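Local structure of kinesin-like protein KAR3 (Saccharomyces cerevisiae, 1F9V) at residues I291-S296 and S305-S310; Q38-T43 and N330-A335; S79-Y84 and I223-S228. The protein is a kinesin-family motor protein that binds ADP and magnesium and probably couples ATP hydrolysis to movement along microtubules. The protein carries 2 engineered substitutions. All blocks are in the same frame, centred on the assembly; numbering follows the deposited sequence.

Contact 1 (I291-S296 and S305-S310); sequences IPFRNS and SLTGDS
The loop that leads into helix 297-306 and the turn that leaves it meet at the Phe-293 ring, which leans on Leu-306 and Thr-307 and so joins the two ends of the helix. With CG anti to its carbonyl carbon (chi1 -70°), Phe-293 directs the far rim of its ring at these residues. The closest touch is CZ of Phe-293 on the methyl CG2 of Thr-307, 3.4 Å away. This methyl comes in obliquely and also lies 3.9 Å from CE2 of Phe-293. Leu-306 instead offers its CD1 methyl to the ring edge, near the ring plane, 4.1 Å from CE1 of Phe-293; these two side chains run past each other in opposite directions. From within the same loop, CG2 of Ile-291 lies over one face of the Phe-293 ring, offset toward the rim. An alanine in place of Phe-293 would remove the ring and is likely to leave the Thr-307 methyl and Leu-306 CD1 without their aromatic partner, opening a gap between the loop and the turn. The threonine is fixed by its polar branch: OG1 bonds to Gln-303 O and to Lys-174 NZ, which leaves CG2 to meet the ring. Ser-310 N closes a type II' turn on Thr-307 O at 3.3 Å, and Ser-310 OG grips the same oxygen at 2.7 Å, in the carbonyl plane, with a C=O...donor angle of 160°. At the other end Ser-296 is the N-cap, and Thr-299 OG1 bonds to Phe-293 O. Val-277 of helix 258-281 also packs on the ring, tying that helix, the switch II helix of kinesins, to the loop and helix 297-306 that follow, on what is generally the microtubule-binding side.

Contact 2 (Q38-T43 and N330-A335); sequences QSMEVT and NSLRFA
The helical bond from Ala-335 N to Ser-331 O, 2.9 Å long, spans the turn of helix that carries Leu-332, whose two methyls meet Met-40 and Val-42 of strand 38-44. Another such bond, from Phe-334 N to Asn-330 O, runs alongside it, and Leu-332 O accepts from Ser-336 OG. Everything that crosses between the segments is apolar. CD1 of Leu-332 is shared by both strand residues: CG2 of Val-42 meets it tip to tip at 3.6 Å, and the CE methyl of Met-40 reaches it at 3.8 Å. The other branch, CD2 of Leu-332, belongs to the methionine, lying 3.9 Å from SD of Met-40. Met-40 and Leu-332 thus also meet tip to tip, CE of Met-40 reaching both branches and SD the CD2 branch. A bend at the last torsion (chi3 -74°) folds CE of Met-40 round to this place; a straight chain would carry the methyl elsewhere. Val-42 meets the leucine with the branch that stands anti to its carbonyl carbon. Strand alternation sets the pair up, since Met-40 and Val-42 both direct their CB toward the helix while Glu-41 between them points away. All three touching residues are buried. Strand 38-44 is the middle one of a small antiparallel sheet, between strands 24-28 and 51-56. Helix 325-338 lies on the main sheet with the small sheet at its side: Ser-331 and Ala-335 rest on Val-316 of strand 311-318, Cys-9 of strand 4-11 touches both Met-40 and Leu-332, and Phe-56 of strand 51-56 packs against Ala-335.

Contact 3 (S79-Y84 and I223-S228); sequences SSLDGY and IHLSGS
The side chain of Leu-225 points from strand 218-228 toward the short 3-10 segment 79-82, and its CB is the first atom to meet it, 4.2 Å from the carbonyl O of Ser-80. With CG anti to the carbonyl carbon (chi1 -58°), the branch CD1 is carried to where two consecutive residues converge. On one of them it touches CB of Ser-80, at 3.6 Å from CD1 of Leu-225. On the other it meets the isobutyl group of Leu-81, whose CD2 is 3.7 Å from the same methyl and whose CG is about as near. The CB of Leu-81 itself points away from the strand, but the side chain bends back, so that the two leucines pass each other at a slant. Val-133 and Ile-117 pack on Leu-225 as well, from strand 130-141 and helix 109-124. Ser-80 offers its carbon rather than its hydroxyl, because OG donates to Tyr-84 O at 3.0 Å, 22° out of the carbonyl plane. Its chi1 of -100° lies well off a staggered value, consistent with the hydroxyl being drawn round to that oxygen. Beside the methyls, one water donates to Ser-80 O and to Leu-225 O, 2.9 Å from each, linking two carbonyls that could not bond to each other directly. Leu-81 O is taken by Tyr-131 OH. The chemistry is thus divided: buried methyl and methylene groups supply the direct touch, while a bridging water and a local serine bond satisfy polar atoms at its border.

In the fold
All three contacts lie in the one motor domain, and none supplies a residue of the two ADP pockets, one of them the P-loop pocket around Gly-97 and Lys-98. Leu-306 of contact 1 and Ser-80 of contact 3 have side chains about 10 Å and 11 Å from a bound ADP. These two contacts touch, Asp-309 O packing against CD2 of the Tyr-84 ring at 3.1 Å, although the centres of the contacts are 19 Å apart. Contact 2 stands off, its nearest atoms about 11 Å from contact 1 and about 20 Å from contact 3, which lies across the chain's centre. Along the chain, contact 2 encloses the other two, contact 3 ending before contact 1 begins.

Contact 1 (I291-S296 and S305-S310)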
# COMPACT_ATOMS: atom_id res chain seq x y z
N ILE A 291 -7.39 -17.96 6.97
CA ILE A 291 -6.49 -16.95 6.45
C ILE A 291 -5.15 -17.02 7.19
O ILE A 291 -5.10 -16.86 8.41
CB ILE A 291 -7.14 -15.57 6.59
CG1 ILE A 291 -8.56 -15.64 6.00
CG2 ILE A 291 -6.29 -14.50 5.92
CD1 ILE A 291 -9.20 -14.32 5.71
N PRO A 292 -4.05 -17.25 6.46
CA PRO A 292 -2.69 -17.36 7.03
C PRO A 292 -2.02 -16.08 7.55
O PRO A 292 -0.87 -15.81 7.22
CB PRO A 292 -1.89 -17.99 5.89
CG PRO A 292 -2.56 -17.46 4.66
CD PRO A 292 -4.03 -17.40 4.99
N PHE A 293 -2.73 -15.31 8.37
CA PHE A 293 -2.16 -14.08 8.92
C PHE A 293 -0.83 -14.33 9.62
O PHE A 293 0.10 -13.54 9.49
CB PHE A 293 -3.11 -13.45 9.95
CG PHE A 293 -4.36 -12.87 9.37
CD1 PHE A 293 -4.31 -11.72 8.58
CD2 PHE A 293 -5.59 -13.46 9.63
CE1 PHE A 293 -5.48 -11.17 8.05
CE2 PHE A 293 -6.77 -12.92 9.11
CZ PHE A 293 -6.71 -11.78 8.31
N ARG A 294 -0.75 -15.42 10.36
CA ARG A 294 0.45 -15.74 11.13
C ARG A 294 1.66 -16.20 10.33
O ARG A 294 2.75 -16.36 10.88
CB ARG A 294 0.12 -16.79 12.20
CG ARG A 294 -1.12 -16.47 13.02
CD ARG A 294 -1.40 -17.55 14.07
NE ARG A 294 -0.38 -17.53 15.12
CZ ARG A 294 -0.47 -16.83 16.24
NH1 ARG A 294 -1.54 -16.07 16.49
NH2 ARG A 294 0.52 -16.87 17.12
N ASN A 295 1.48 -16.40 9.03
CA ASN A 295 2.57 -16.87 8.18
C ASN A 295 3.60 -15.82 7.79
O ASN A 295 4.61 -16.14 7.17
CB ASN A 295 2.00 -17.54 6.92
CG ASN A 295 1.51 -18.95 7.18
OD1 ASN A 295 1.23 -19.70 6.25
ND2 ASN A 295 1.41 -19.31 8.46
N SER A 296 3.35 -14.56 8.13
CA SER A 296 4.32 -13.51 7.83
C SER A 296 4.20 -12.40 8.87
O SER A 296 3.14 -12.19 9.46
CB SER A 296 4.12 -12.96 6.41
OG SER A 296 3.12 -11.96 6.37
N SER A 305 -6.29 -4.60 11.10
CA SER A 305 -6.55 -3.54 10.13
C SER A 305 -6.89 -4.15 8.77
O SER A 305 -7.13 -3.43 7.80
CB SER A 305 -5.32 -2.62 10.00
OG SER A 305 -5.26 -1.70 11.07
N LEU A 306 -6.93 -5.48 8.72
CA LEU A 306 -7.24 -6.20 7.49
C LEU A 306 -8.57 -6.92 7.61
O LEU A 306 -9.13 -7.38 6.63
CB LEU A 306 -6.14 -7.21 7.18
CG LEU A 306 -4.80 -6.65 6.69
CD1 LEU A 306 -3.76 -7.76 6.62
CD2 LEU A 306 -5.00 -6.03 5.31
N THR A 307 -9.08 -7.02 8.83
CA THR A 307 -10.33 -7.72 9.08
C THR A 307 -11.42 -6.78 9.56
O THR A 307 -11.20 -5.59 9.73
CB THR A 307 -10.13 -8.84 10.10
OG1 THR A 307 -9.50 -8.32 11.28
CG2 THR A 307 -9.25 -9.94 9.51
N GLY A 308 -12.60 -7.34 9.80
CA GLY A 308 -13.71 -6.52 10.25
C GLY A 308 -14.22 -5.68 9.09
O GLY A 308 -14.37 -6.18 7.97
N ASP A 309 -14.49 -4.41 9.35
CA ASP A 309 -14.98 -3.52 8.30
C ASP A 309 -13.82 -2.67 7.80
O ASP A 309 -14.03 -1.63 7.17
CB ASP A 309 -16.09 -2.63 8.84
CG ASP A 309 -15.81 -2.14 10.25
OD1 ASP A 309 -16.79 -1.86 10.97
OD2 ASP A 309 -14.62 -2.06 10.62
N SER A 310 -12.60 -3.11 8.09
CA SER A 310 -11.41 -2.40 7.67
C SER A 310 -11.45 -2.27 6.14
O SER A 310 -12.02 -3.12 5.45
CB SER A 310 -10.15 -3.16 8.10
OG SER A 310 -10.02 -3.17 9.51

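Contact 2 (Q38-T43 and N330-A335)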
# COMPACT_ATOMS: atom_id res chain seq x y z
N GLN A 38 -12.07 -0.23 -14.67
CA GLN A 38 -11.25 0.26 -15.76
C GLN A 38 -10.40 -0.91 -16.26
O GLN A 38 -9.89 -1.69 -15.46
CB GLN A 38 -10.34 1.40 -15.29
CG GLN A 38 -9.72 2.17 -16.43
CD GLN A 38 -9.14 3.49 -15.98
OE1 GLN A 38 -9.20 3.83 -14.80
NE2 GLN A 38 -8.56 4.23 -16.92
N SER A 39 -10.25 -1.02 -17.58
CA SER A 39 -9.49 -2.12 -18.13
C SER A 39 -8.23 -1.69 -18.88
O SER A 39 -8.08 -0.53 -19.25
CB SER A 39 -10.37 -2.95 -19.07
OG SER A 39 -10.81 -2.15 -20.15
N MET A 40 -7.34 -2.65 -19.07
CA MET A 40 -6.09 -2.41 -19.78
C MET A 40 -5.67 -3.70 -20.49
O MET A 40 -6.11 -4.79 -20.13
CB MET A 40 -5.00 -1.96 -18.81
CG MET A 40 -4.57 -3.02 -17.80
SD MET A 40 -3.47 -2.36 -16.52
CE MET A 40 -1.94 -2.18 -17.46
N GLU A 41 -4.83 -3.54 -21.51
CA GLU A 41 -4.33 -4.67 -22.29
C GLU A 41 -2.83 -4.55 -22.43
O GLU A 41 -2.31 -3.48 -22.70
CB GLU A 41 -4.98 -4.70 -23.68
CG GLU A 41 -6.43 -5.11 -23.67
CD GLU A 41 -7.11 -4.85 -25.00
OE1 GLU A 41 -6.40 -4.58 -25.99
OE2 GLU A 41 -8.36 -4.91 -25.05
N VAL A 42 -2.14 -5.67 -22.25
CA VAL A 42 -0.69 -5.71 -22.35
C VAL A 42 -0.31 -6.74 -23.40
O VAL A 42 -0.77 -7.88 -23.35
CB VAL A 42 -0.04 -6.09 -20.99
CG1 VAL A 42 1.47 -6.19 -21.15
CG2 VAL A 42 -0.40 -5.07 -19.93
N THR A 43 0.53 -6.33 -24.34
CA THR A 43 0.97 -7.23 -25.40
C THR A 43 2.48 -7.16 -25.60
O THR A 43 3.06 -6.08 -25.58
CB THR A 43 0.30 -6.87 -26.73
OG1 THR A 43 -1.11 -6.73 -26.55
CG2 THR A 43 0.57 -7.95 -27.76
N ASN A 330 4.03 -9.76 -14.24
CA ASN A 330 4.03 -10.45 -12.95
C ASN A 330 3.21 -9.63 -11.95
O ASN A 330 2.35 -10.16 -11.25
CB ASN A 330 5.45 -10.62 -12.43
CG ASN A 330 6.19 -11.78 -13.09
OD1 ASN A 330 5.58 -12.67 -13.69
ND2 ASN A 330 7.52 -11.76 -13.00
N SER A 331 3.47 -8.32 -11.91
CA SER A 331 2.77 -7.42 -11.00
C SER A 331 1.27 -7.36 -11.27
O SER A 331 0.46 -7.32 -10.34
CB SER A 331 3.35 -6.00 -11.10
OG SER A 331 4.66 -5.94 -10.57
N LEU A 332 0.88 -7.37 -12.55
CA LEU A 332 -0.53 -7.31 -12.90
C LEU A 332 -1.21 -8.62 -12.54
O LEU A 332 -2.40 -8.64 -12.20
CB LEU A 332 -0.70 -7.01 -14.40
CG LEU A 332 -0.31 -5.57 -14.78
CD1 LEU A 332 -0.28 -5.42 -16.30
CD2 LEU A 332 -1.31 -4.60 -14.17
N ARG A 333 -0.47 -9.72 -12.60
CA ARG A 333 -1.05 -11.00 -12.23
C ARG A 333 -1.25 -11.01 -10.70
O ARG A 333 -2.24 -11.55 -10.21
CB ARG A 333 -0.14 -12.15 -12.67
CG ARG A 333 -0.55 -12.74 -14.02
CD ARG A 333 0.40 -13.84 -14.47
NE ARG A 333 0.86 -13.59 -15.83
CZ ARG A 333 2.13 -13.38 -16.16
NH1 ARG A 333 3.08 -13.39 -15.23
NH2 ARG A 333 2.45 -13.12 -17.41
N PHE A 334 -0.33 -10.40 -9.96
CA PHE A 334 -0.49 -10.32 -8.51
C PHE A 334 -1.71 -9.45 -8.22
O PHE A 334 -2.57 -9.80 -7.40
CB PHE A 334 0.75 -9.70 -7.85
CG PHE A 334 0.62 -9.51 -6.36
CD1 PHE A 334 0.09 -8.33 -5.84
CD2 PHE A 334 1.00 -10.51 -5.47
CE1 PHE A 334 -0.04 -8.15 -4.46
CE2 PHE A 334 0.87 -10.34 -4.09
CZ PHE A 334 0.35 -9.16 -3.59
N ALA A 335 -1.80 -8.30 -8.89
CA ALA A 335 -2.92 -7.38 -8.72
C ALA A 335 -4.25 -8.08 -8.97
O ALA A 335 -5.21 -7.87 -8.23
CB ALA A 335 -2.78 -6.20 -9.67

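Contact 3 (S79-Y84 and I223-S228)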
# COMPACT_ATOMS: atom_id res chain seq x y z
N SER A 79 -12.06 7.86 6.00
CA SER A 79 -12.94 6.93 6.70
C SER A 79 -12.37 6.59 8.09
O SER A 79 -13.10 6.13 8.97
CB SER A 79 -13.13 5.65 5.87
OG SER A 79 -12.01 4.80 5.97
N SER A 80 -11.08 6.83 8.28
CA SER A 80 -10.44 6.56 9.56
C SER A 80 -10.98 7.48 10.66
O SER A 80 -10.85 7.18 11.85
CB SER A 80 -8.93 6.74 9.46
OG SER A 80 -8.29 5.49 9.32
N LEU A 81 -11.58 8.60 10.26
CA LEU A 81 -12.15 9.53 11.22
C LEU A 81 -13.46 8.97 11.76
O LEU A 81 -13.94 9.39 12.81
CB LEU A 81 -12.38 10.90 10.56
CG LEU A 81 -11.07 11.62 10.21
CD1 LEU A 81 -11.31 12.60 9.08
CD2 LEU A 81 -10.53 12.33 11.44
N ASP A 82 -14.01 8.00 11.04
CA ASP A 82 -15.25 7.34 11.45
C ASP A 82 -14.94 6.06 12.23
O ASP A 82 -15.85 5.32 12.59
CB ASP A 82 -16.10 6.97 10.22
CG ASP A 82 -16.50 8.18 9.41
OD1 ASP A 82 -16.63 9.27 9.99
OD2 ASP A 82 -16.68 8.03 8.18
N GLY A 83 -13.66 5.80 12.47
CA GLY A 83 -13.28 4.61 13.22
C GLY A 83 -12.87 3.41 12.38
O GLY A 83 -12.62 2.34 12.92
N TYR A 84 -12.80 3.58 11.07
CA TYR A 84 -12.41 2.48 10.20
C TYR A 84 -10.89 2.37 10.17
O TYR A 84 -10.19 3.37 10.26
CB TYR A 84 -12.87 2.72 8.76
CG TYR A 84 -14.33 2.48 8.51
CD1 TYR A 84 -15.23 3.55 8.52
CD2 TYR A 84 -14.81 1.20 8.26
CE1 TYR A 84 -16.59 3.34 8.28
CE2 TYR A 84 -16.16 0.98 8.01
CZ TYR A 84 -17.04 2.05 8.03
OH TYR A 84 -18.37 1.84 7.79
N ILE A 223 -0.60 5.42 11.43
CA ILE A 223 -1.24 6.61 11.96
C ILE A 223 -2.47 6.21 12.78
O ILE A 223 -3.31 5.44 12.31
CB ILE A 223 -1.72 7.54 10.82
CG1 ILE A 223 -0.52 8.06 10.03
CG2 ILE A 223 -2.55 8.68 11.40
CD1 ILE A 223 -0.85 8.47 8.60
N HIS A 224 -2.58 6.75 13.99
CA HIS A 224 -3.73 6.47 14.84
C HIS A 224 -4.54 7.75 15.01
O HIS A 224 -3.98 8.80 15.34
CB HIS A 224 -3.27 5.94 16.20
CG HIS A 224 -2.27 4.83 16.10
ND1 HIS A 224 -2.62 3.54 15.76
CD2 HIS A 224 -0.92 4.83 16.27
CE1 HIS A 224 -1.53 2.79 15.74
NE2 HIS A 224 -0.49 3.54 16.05
N LEU A 225 -5.84 7.67 14.76
CA LEU A 225 -6.71 8.83 14.90
C LEU A 225 -7.65 8.58 16.06
O LEU A 225 -8.55 7.75 15.96
CB LEU A 225 -7.57 9.04 13.65
CG LEU A 225 -6.89 9.25 12.30
CD1 LEU A 225 -7.95 9.65 11.28
CD2 LEU A 225 -5.81 10.32 12.40
N SER A 226 -7.43 9.30 17.16
CA SER A 226 -8.27 9.14 18.35
C SER A 226 -9.16 10.37 18.55
O SER A 226 -8.67 11.45 18.89
CB SER A 226 -7.40 8.91 19.58
OG SER A 226 -8.22 8.58 20.68
N GLY A 227 -10.46 10.18 18.35
CA GLY A 227 -11.40 11.27 18.50
C GLY A 227 -12.34 11.14 19.68
O GLY A 227 -12.84 10.06 19.99
N SER A 228 -12.57 12.26 20.36
CA SER A 228 -13.47 12.30 21.50
C SER A 228 -14.36 13.53 21.38
O SER A 228 -13.87 14.64 21.16
CB SER A 228 -12.67 12.36 22.80
OG SER A 228 -11.65 13.34 22.73
O HOH W 1 -11.10 8.05 14.64